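Local atomic coordinates of aerobactin synthase IucA (PDB entry 5JM7), a protein that probably catalyses, as an NIS synthetase of the IucA/IucC family, an ATP-dependent condensation step in the biosynthesis of the siderophore aerobactin. Residues A16-N21 with L145-A150. Residues are numbered along the deposited sequence; the frame is centred on the assembly and turned at random.
Sequences AQCFLN and LLVGHA
Cys18 reaches from its helix to the loop 145-150 with its thiol leading: SG lies 3.6 Å from CG2 of Val147 and at the same distance from O of His149. The sulfur sits beside the backbone N of Cys18 and opposite its carbonyl carbon (chi1 -63°), which turns it to the loop, where the methyl and the oxygen both lie on its far side from the helix. On Val147, CG2 is the branch that touches; it is anti to the backbone N, while CG1 takes the position between N and the carbonyl carbon. Three residues on, Ala150 works through its backbone: its O accepts a CA-H...O contact from Cys18 CA at 3.5 Å, with 144° at the hydrogen. Asn21, one turn further on, brings CB to 4.3 Å from that O of Ala150. This joins helix 14-25 to the irregular connection between helices 138-142 and 164-169, a loop that belongs to the IucA/IucC family region. Behind Cys18 the helix is fixed to the start of strand 64-72, in the N-terminal antiparallel sheet, and to the residue before it. Asn21 OD1 accepts from Gln17 NE2 (2.7 Å) and lies close to the Gln17 amide plane, whereas NE2 stands 42° out of the Asn21 carbonyl plane. The other polar atoms of the same two amides bond to backbone, Gln17 OE1 to Phe65 N and Asn21 ND2 to His63 O. Phe19 and Leu20 turn away from the loop and pack on Ile89 of helix 82-96.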
loop_
_atom_site.group_PDB
_atom_site.type_symbol
_atom_site.label_atom_id
_atom_site.label_comp_id
_atom_site.label_asym_id
_atom_site.label_seq_id
_atom_site.Cartn_x
_atom_site.Cartn_y
_atom_site.Cartn_z
ATOM N N ALA A 16 29.785 -27.956 -5.306
ATOM C CA ALA A 16 30.353 -29.277 -5.532
ATOM C C ALA A 16 29.297 -30.245 -6.039
ATOM O O ALA A 16 29.564 -31.037 -6.951
ATOM C CB ALA A 16 30.974 -29.804 -4.243
ATOM N N GLN A 17 28.084 -30.180 -5.474
ATOM C CA GLN A 17 27.058 -31.144 -5.846
ATOM C C GLN A 17 26.701 -31.023 -7.324
ATOM O O GLN A 17 26.420 -32.038 -7.967
ATOM C CB GLN A 17 25.821 -30.971 -4.966
ATOM C CG GLN A 17 24.903 -32.153 -5.037
ATOM C CD GLN A 17 25.562 -33.413 -4.479
ATOM O OE1 GLN A 17 25.897 -33.471 -3.304
ATOM N NE2 GLN A 17 25.769 -34.425 -5.342
ATOM N N CYS A 18 26.771 -29.804 -7.888
ATOM C CA CYS A 18 26.544 -29.610 -9.323
ATOM C C CYS A 18 27.598 -30.320 -10.165
ATOM O O CYS A 18 27.278 -30.912 -11.200
ATOM C CB CYS A 18 26.573 -28.127 -9.673
ATOM S SG CYS A 18 25.311 -27.168 -8.926
ATOM N N PHE A 19 28.870 -30.200 -9.781
ATOM C CA PHE A 19 29.936 -30.854 -10.528
ATOM C C PHE A 19 29.764 -32.369 -10.501
ATOM O O PHE A 19 29.940 -33.031 -11.528
ATOM C CB PHE A 19 31.294 -30.458 -9.945
ATOM C CG PHE A 19 32.471 -31.090 -10.632
ATOM C CD1 PHE A 19 33.081 -30.467 -11.716
ATOM C CD2 PHE A 19 32.979 -32.312 -10.197
ATOM C CE1 PHE A 19 34.176 -31.041 -12.345
ATOM C CE2 PHE A 19 34.068 -32.909 -10.833
ATOM C CZ PHE A 19 34.662 -32.275 -11.909
ATOM N N LEU A 20 29.402 -32.933 -9.338
ATOM C CA LEU A 20 29.278 -34.385 -9.211
ATOM C C LEU A 20 28.014 -34.907 -9.889
ATOM O O LEU A 20 28.063 -35.912 -10.596
ATOM C CB LEU A 20 29.310 -34.777 -7.733
ATOM C CG LEU A 20 30.683 -34.437 -7.146
ATOM C CD1 LEU A 20 30.676 -34.550 -5.643
ATOM C CD2 LEU A 20 31.757 -35.390 -7.757
ATOM N N ASN A 21 26.877 -34.236 -9.697
ATOM C CA ASN A 21 25.646 -34.720 -10.312
ATOM C C ASN A 21 25.738 -34.649 -11.831
ATOM O O ASN A 21 25.208 -35.517 -12.532
ATOM C CB ASN A 21 24.448 -33.917 -9.791
ATOM C CG ASN A 21 24.180 -34.173 -8.313
ATOM O OD1 ASN A 21 24.702 -35.131 -7.744
ATOM N ND2 ASN A 21 23.340 -33.350 -7.696
ATOM N N LEU A 145 18.361 -16.654 -6.650
ATOM C CA LEU A 145 19.086 -17.722 -7.336
ATOM C C LEU A 145 20.579 -17.601 -7.059
ATOM O O LEU A 145 21.230 -16.668 -7.541
ATOM C CB LEU A 145 18.822 -17.655 -8.840
ATOM C CG LEU A 145 19.546 -18.730 -9.654
ATOM C CD1 LEU A 145 19.007 -20.109 -9.291
ATOM C CD2 LEU A 145 19.425 -18.473 -11.151
ATOM N N LEU A 146 21.130 -18.554 -6.307
ATOM C CA LEU A 146 22.552 -18.555 -5.980
ATOM C C LEU A 146 23.373 -19.465 -6.886
ATOM O O LEU A 146 24.509 -19.118 -7.236
ATOM C CB LEU A 146 22.756 -18.957 -4.517
ATOM C CG LEU A 146 22.250 -17.952 -3.469
ATOM C CD1 LEU A 146 22.405 -18.516 -2.064
ATOM C CD2 LEU A 146 22.958 -16.612 -3.576
ATOM N N VAL A 147 22.833 -20.615 -7.292
ATOM C CA VAL A 147 23.441 -21.455 -8.322
ATOM C C VAL A 147 22.364 -21.829 -9.340
ATOM O O VAL A 147 21.346 -22.438 -8.985
ATOM C CB VAL A 147 24.116 -22.704 -7.726
ATOM C CG1 VAL A 147 23.139 -23.483 -6.831
ATOM C CG2 VAL A 147 24.625 -23.613 -8.858
ATOM N N GLY A 148 22.586 -21.461 -10.600
ATOM C CA GLY A 148 21.522 -21.549 -11.587
ATOM C C GLY A 148 21.512 -22.772 -12.486
ATOM O O GLY A 148 20.544 -22.990 -13.228
ATOM N N HIS A 149 22.575 -23.572 -12.445
ATOM C CA HIS A 149 22.700 -24.742 -13.314
ATOM C C HIS A 149 23.120 -25.949 -12.474
ATOM O O HIS A 149 24.310 -26.138 -12.193
ATOM C CB HIS A 149 23.688 -24.471 -14.447
ATOM C CG HIS A 149 23.265 -23.360 -15.362
ATOM N ND1 HIS A 149 22.187 -23.470 -16.217
ATOM C CD2 HIS A 149 23.773 -22.120 -15.553
ATOM C CE1 HIS A 149 22.053 -22.348 -16.901
ATOM N NE2 HIS A 149 23.000 -21.510 -16.514
ATOM N N ALA A 150 22.135 -26.776 -12.099
ATOM C CA ALA A 150 22.368 -27.927 -11.231
ATOM C C ALA A 150 23.172 -29.043 -11.892
ATOM O O ALA A 150 23.621 -29.946 -11.182
ATOM C CB ALA A 150 21.029 -28.488 -10.742
#